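Side-chain contacts in putative phosphatase (PDB 3KYA), which is of unknown detailed function but binds zinc, is possibly a phosphatase, and carries an IPT/TIG domain beside what is probably a beta-propeller: residues F326-I329 against N330-Y333; V460-V464 against G465-R469. All blocks are in the same frame, centred on the assembly; numbering follows the deposited sequence. Where two conformers were deposited one is given.

Interaction 1: F326-I329 against N330-Y333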
loop_
_atom_site.group_PDB
_atom_site.type_symbol
_atom_site.label_atom_id
_atom_site.label_comp_id
_atom_site.label_asym_id
_atom_site.label_seq_id
_atom_site.Cartn_x
_atom_site.Cartn_y
_atom_site.Cartn_z
ATOM N N PHE A 326 9.581 -7.993 -19.721
ATOM C CA PHE A 326 9.121 -8.208 -21.084
ATOM C C PHE A 326 7.599 -8.078 -21.057
ATOM O O PHE A 326 6.914 -8.903 -20.439
ATOM C CB PHE A 326 9.519 -9.584 -21.649
ATOM C CG PHE A 326 11.000 -9.877 -21.620
ATOM C CD1 PHE A 326 11.942 -8.868 -21.685
ATOM C CD2 PHE A 326 11.446 -11.177 -21.629
ATOM C CE1 PHE A 326 13.307 -9.159 -21.694
ATOM C CE2 PHE A 326 12.815 -11.463 -21.649
ATOM C CZ PHE A 326 13.731 -10.448 -21.673
ATOM N N GLY A 327 7.073 -7.044 -21.713
ATOM C CA GLY A 327 5.634 -6.802 -21.752
ATOM C C GLY A 327 4.993 -7.514 -22.928
ATOM O O GLY A 327 5.199 -7.110 -24.080
ATOM N N VAL A 328 4.224 -8.564 -22.640
ATOM C CA VAL A 328 3.563 -9.376 -23.672
ATOM C C VAL A 328 2.222 -8.717 -23.994
ATOM O O VAL A 328 1.208 -8.953 -23.350
ATOM C CB VAL A 328 3.429 -10.859 -23.247
ATOM C CG1 VAL A 328 2.950 -11.707 -24.412
ATOM C CG2 VAL A 328 4.769 -11.396 -22.756
ATOM N N ILE A 329 2.273 -7.827 -24.985
ATOM C CA ILE A 329 1.145 -7.016 -25.431
ATOM C C ILE A 329 -0.110 -7.816 -25.770
ATOM O O ILE A 329 -1.209 -7.483 -25.314
ATOM C CB ILE A 329 1.564 -6.205 -26.701
ATOM C CG1 ILE A 329 2.716 -5.249 -26.387
ATOM C CG2 ILE A 329 0.374 -5.441 -27.291
ATOM C CD1 ILE A 329 3.424 -4.723 -27.672
ATOM N N ASN A 330 0.057 -8.886 -26.543
ATOM C CA ASN A 330 -1.091 -9.663 -27.004
ATOM C C ASN A 330 -1.578 -10.771 -26.060
ATOM O O ASN A 330 -2.620 -11.365 -26.316
ATOM C CB ASN A 330 -0.832 -10.243 -28.414
ATOM C CG ASN A 330 0.257 -11.318 -28.451
ATOM O OD1 ASN A 330 1.134 -11.383 -27.600
ATOM N ND2 ASN A 330 0.222 -12.140 -29.495
ATOM N N ASN A 331 -0.855 -11.033 -24.971
ATOM C CA ASN A 331 -1.258 -12.090 -24.035
ATOM C C ASN A 331 -1.414 -11.667 -22.565
ATOM O O ASN A 331 -1.601 -12.501 -21.679
ATOM C CB ASN A 331 -0.368 -13.320 -24.242
ATOM C CG ASN A 331 -0.738 -14.078 -25.514
ATOM O OD1 ASN A 331 -1.873 -14.559 -25.652
ATOM N ND2 ASN A 331 0.211 -14.211 -26.431
ATOM N N HIS A 332 -1.338 -10.358 -22.337
ATOM C CA HIS A 332 -1.739 -9.711 -21.086
ATOM C C HIS A 332 -0.946 -9.988 -19.807
ATOM O O HIS A 332 -1.517 -10.078 -18.725
ATOM C CB HIS A 332 -3.248 -9.996 -20.891
ATOM C CG HIS A 332 -4.018 -9.950 -22.175
ATOM N ND1 HIS A 332 -4.164 -8.791 -22.911
ATOM C CD2 HIS A 332 -4.629 -10.928 -22.885
ATOM C CE1 HIS A 332 -4.839 -9.059 -24.018
ATOM N NE2 HIS A 332 -5.137 -10.348 -24.024
ATOM N N TYR A 333 0.378 -10.050 -19.927
ATOM C CA TYR A 333 1.252 -10.197 -18.761
ATOM C C TYR A 333 2.680 -9.701 -19.034
ATOM O O TYR A 333 3.047 -9.435 -20.180
ATOM C CB TYR A 333 1.271 -11.661 -18.249
ATOM C CG TYR A 333 1.985 -12.673 -19.147
ATOM C CD1 TYR A 333 1.472 -13.021 -20.388
ATOM C CD2 TYR A 333 3.147 -13.312 -18.727
ATOM C CE1 TYR A 333 2.122 -13.958 -21.206
ATOM C CE2 TYR A 333 3.800 -14.243 -19.535
ATOM C CZ TYR A 333 3.277 -14.566 -20.769
ATOM O OH TYR A 333 3.920 -15.490 -21.570
#
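Val-328 packs against the ring of Tyr-333, and this is the dense part of the contact. Its CG2 methyl stands over the phenol ring, 4.2 Å from CG2 to the centroid of Tyr-333 and 18° off the ring normal, a CH-pi contact displaced toward the rim. Val-328 CB also lies 3.9 Å from Tyr-333 CE1, the two side chains running alongside each other. Tyr-333 can meet the valine this way because its CG sits between the backbone N and the carbonyl carbon (chi1 70°). Its hydroxyl ends in a hydrogen bond with Trp-311 NE1, which fixes the far end of the ring, and Trp-311 is also touched by the side chains of Val-328 and Asn-331.

These residues form the end of a beta hairpin that joins strands 323-328 and 333-340, the two middle strands of a four-stranded blade in what is probably a beta-propeller. Val-328 N donates to Tyr-333 O at 2.9 Å. The chain then turns back through Ile-329 to His-332, the last with positive phi (67°). Here the grip slackens: Val-328 O receives two weak bonds, from Asn-331 N at 3.3 Å and from His-332 N at 3.1 Å.

The partly exposed side of the turn carries the polar residues. Val-328 CG1 reaches toward them, 3.7 Å from Asn-330 OD1 and equally far from Asn-331 CB, but the strong polar ties lead outward. The Asn-330 amide is held at both ends, OD1 by Glu-312 N and ND2 by Ser-310 O, while His-332 ND1 is hydrogen-bonded to Asn-373 N. Across the turn that imidazole only approaches Ile-329 O obliquely, with ND1 4.0 Å from the oxygen.

Interaction 2: V460-V464 against G465-R469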
loop_
_atom_site.group_PDB
_atom_site.type_symbol
_atom_site.label_atom_id
_atom_site.label_comp_id
_atom_site.label_asym_id
_atom_site.label_seq_id
_atom_site.Cartn_x
_atom_site.Cartn_y
_atom_site.Cartn_z
ATOM N N VAL A 460 1.983 10.960 -21.914
ATOM C CA VAL A 460 1.225 9.782 -22.254
ATOM C C VAL A 460 0.622 9.921 -23.640
ATOM O O VAL A 460 0.048 10.956 -23.944
ATOM C CB VAL A 460 0.051 9.617 -21.279
ATOM C CG1 VAL A 460 -0.722 8.339 -21.595
ATOM C CG2 VAL A 460 0.548 9.644 -19.813
ATOM N N HIS A 461 0.724 8.883 -24.469
ATOM C CA HIS A 461 0.078 8.895 -25.765
ATOM C C HIS A 461 -1.279 8.209 -25.658
ATOM O O HIS A 461 -1.355 6.975 -25.510
ATOM C CB HIS A 461 0.940 8.237 -26.840
ATOM C CG HIS A 461 0.261 8.136 -28.167
ATOM N ND1 HIS A 461 0.402 7.041 -29.000
ATOM C CD2 HIS A 461 -0.638 8.954 -28.768
ATOM C CE1 HIS A 461 -0.331 7.226 -30.084
ATOM N NE2 HIS A 461 -0.987 8.367 -29.962
ATOM N N ASP A 462 -2.337 9.021 -25.713
ATOM C CA ASP A 462 -3.720 8.554 -25.619
ATOM C C ASP A 462 -4.166 8.370 -27.082
ATOM O O ASP A 462 -4.639 9.292 -27.747
ATOM C CB ASP A 462 -4.537 9.573 -24.835
ATOM C CG ASP A 462 -5.928 9.094 -24.478
ATOM O OD1 ASP A 462 -6.492 8.254 -25.197
ATOM O OD2 ASP A 462 -6.476 9.620 -23.483
ATOM N N GLN A 463 -3.924 7.155 -27.562
ATOM C CA GLN A 463 -4.171 6.780 -28.954
ATOM C C GLN A 463 -5.582 7.054 -29.450
ATOM O O GLN A 463 -5.740 7.614 -30.531
ATOM C CB GLN A 463 -3.879 5.289 -29.164
ATOM C CG GLN A 463 -4.033 4.815 -30.600
ATOM C CD GLN A 463 -4.299 3.321 -30.686
ATOM O OE1 GLN A 463 -4.173 2.599 -29.692
ATOM N NE2 GLN A 463 -4.672 2.852 -31.866
ATOM N N VAL A 464 -6.599 6.653 -28.684
ATOM C CA VAL A 464 -7.993 6.832 -29.127
ATOM C C VAL A 464 -8.562 8.222 -28.771
ATOM O O VAL A 464 -9.412 8.748 -29.475
ATOM C CB VAL A 464 -8.871 5.605 -28.710
ATOM C CG1 VAL A 464 -10.358 5.864 -28.930
ATOM C CG2 VAL A 464 -8.428 4.360 -29.512
ATOM N N GLY A 465 -8.036 8.856 -27.729
ATOM C CA GLY A 465 -8.371 10.258 -27.479
ATOM C C GLY A 465 -7.701 11.166 -28.520
ATOM O O GLY A 465 -8.099 12.331 -28.714
ATOM N N HIS A 466 -6.694 10.619 -29.211
ATOM C CA HIS A 466 -5.902 11.335 -30.229
ATOM C C HIS A 466 -5.156 12.537 -29.631
ATOM O O HIS A 466 -5.011 13.607 -30.269
ATOM C CB HIS A 466 -6.748 11.778 -31.425
ATOM C CG HIS A 466 -7.596 10.684 -32.011
ATOM N ND1 HIS A 466 -7.275 9.348 -31.899
ATOM C CD2 HIS A 466 -8.703 10.741 -32.794
ATOM C CE1 HIS A 466 -8.190 8.625 -32.525
ATOM N NE2 HIS A 466 -9.062 9.447 -33.085
ATOM N N THR A 467 -4.648 12.329 -28.422
ATOM C CA THR A 467 -3.960 13.364 -27.662
ATOM C C THR A 467 -2.680 12.890 -26.975
ATOM O O THR A 467 -2.451 11.676 -26.757
ATOM C CB THR A 467 -4.865 13.886 -26.518
ATOM O OG1 THR A 467 -5.390 12.772 -25.775
ATOM C CG2 THR A 467 -6.043 14.701 -27.058
ATOM N N ILE A 468 -1.841 13.871 -26.665
ATOM C CA ILE A 468 -0.704 13.670 -25.791
ATOM C C ILE A 468 -1.155 14.294 -24.472
ATOM O O ILE A 468 -1.544 15.474 -24.440
ATOM C CB ILE A 468 0.579 14.349 -26.271
ATOM C CG1 ILE A 468 1.006 13.844 -27.658
ATOM C CG2 ILE A 468 1.679 14.129 -25.253
ATOM C CD1 ILE A 468 1.264 12.325 -27.758
ATOM N N ARG A 469 -1.138 13.490 -23.405
ATOM C CA ARG A 469 -1.540 13.901 -22.067
ATOM C C ARG A 469 -0.295 14.054 -21.198
ATOM O O ARG A 469 0.775 13.544 -21.537
ATOM C CB ARG A 469 -2.459 12.864 -21.418
ATOM C CG ARG A 469 -3.626 12.400 -22.255
ATOM C CD ARG A 469 -4.676 13.453 -22.445
ATOM N NE ARG A 469 -5.417 13.765 -21.223
ATOM C CZ ARG A 469 -6.430 13.049 -20.739
ATOM N NH1 ARG A 469 -6.837 11.932 -21.339
ATOM N NH2 ARG A 469 -7.048 13.460 -19.635
#
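Val-460 faces Arg-469 as an antiparallel hydrogen-bonded pair, with bonds in both directions; Arg-469 N reaches Val-460 O at 2.8 Å, and the two CB atoms pack together. His-461 follows on the opposite face, with Ile-468. The two side chains cross at an angle, His-461 CD2 4.0 Å from Ile-468 CD1, and both rest on Ile-156 while His-461 NE2 bonds to Phe-138 O.

Asp-462 bonds through both its backbone and its carboxylate. Asp-462 N donates to Thr-467 O at 2.9 Å, and the carboxylate, swung away from its own backbone N (chi1 -171°), serves two partners within the hairpin. OD1 accepts Gly-465 N at 3.0 Å from 54° above the carboxylate plane, tying the turn to the strand end. OD2 lies at the edge of the Arg-469 guanidinium, 3.2 Å from NH1, in a salt bridge whose hydrogen bond is weak although the two planes are only 19° apart. Asp-434 is a second acidic partner of this buried arginine, and Arg-444 N also binds OD2.

At Gln-463 the backbone oxygen takes over: His-466 ND1 donates to Gln-463 O at 2.7 Å, almost in the imidazole plane. Val-464 O lies instead over a face of that ring, 3.3 Å from His-466 CE1, and is hydrogen-bonded to Arg-114. A leucine in place of His-466 would probably leave Gln-463 O without its side-chain donor and Val-464 O without the ring it lies against.

Opposite Asp-462 stand both His-466, in the left-handed region, and Thr-467, whose N bonds to Asp-462 O: a G1 beta bulge closing the hairpin 457-462/467-473. In this blade strand 105-110 borders 467-473, consistent with the closure of a beta-propeller by strands from both ends of its sequence.

In the fold
Each interaction closes a hairpin between neighbouring antiparallel strands: the two middle ones of a four-stranded sheet in interaction 1, the central one and its neighbour in a five-stranded sheet in interaction 2, probably in separate propeller blades. Their centres are about 21 Å apart and their nearest atoms about 10 Å. Both are largely buried, with partly exposed residues chiefly in the turns, and both have a histidine with positive phi just before the returning strand. The chemistry differs: 326-333 relies on a valine over an aromatic ring, whereas 460-469 relies on an aspartate, an arginine and a histidine. Interaction 2 also lies nearer the zinc-binding residues, while interaction 1 is away from them.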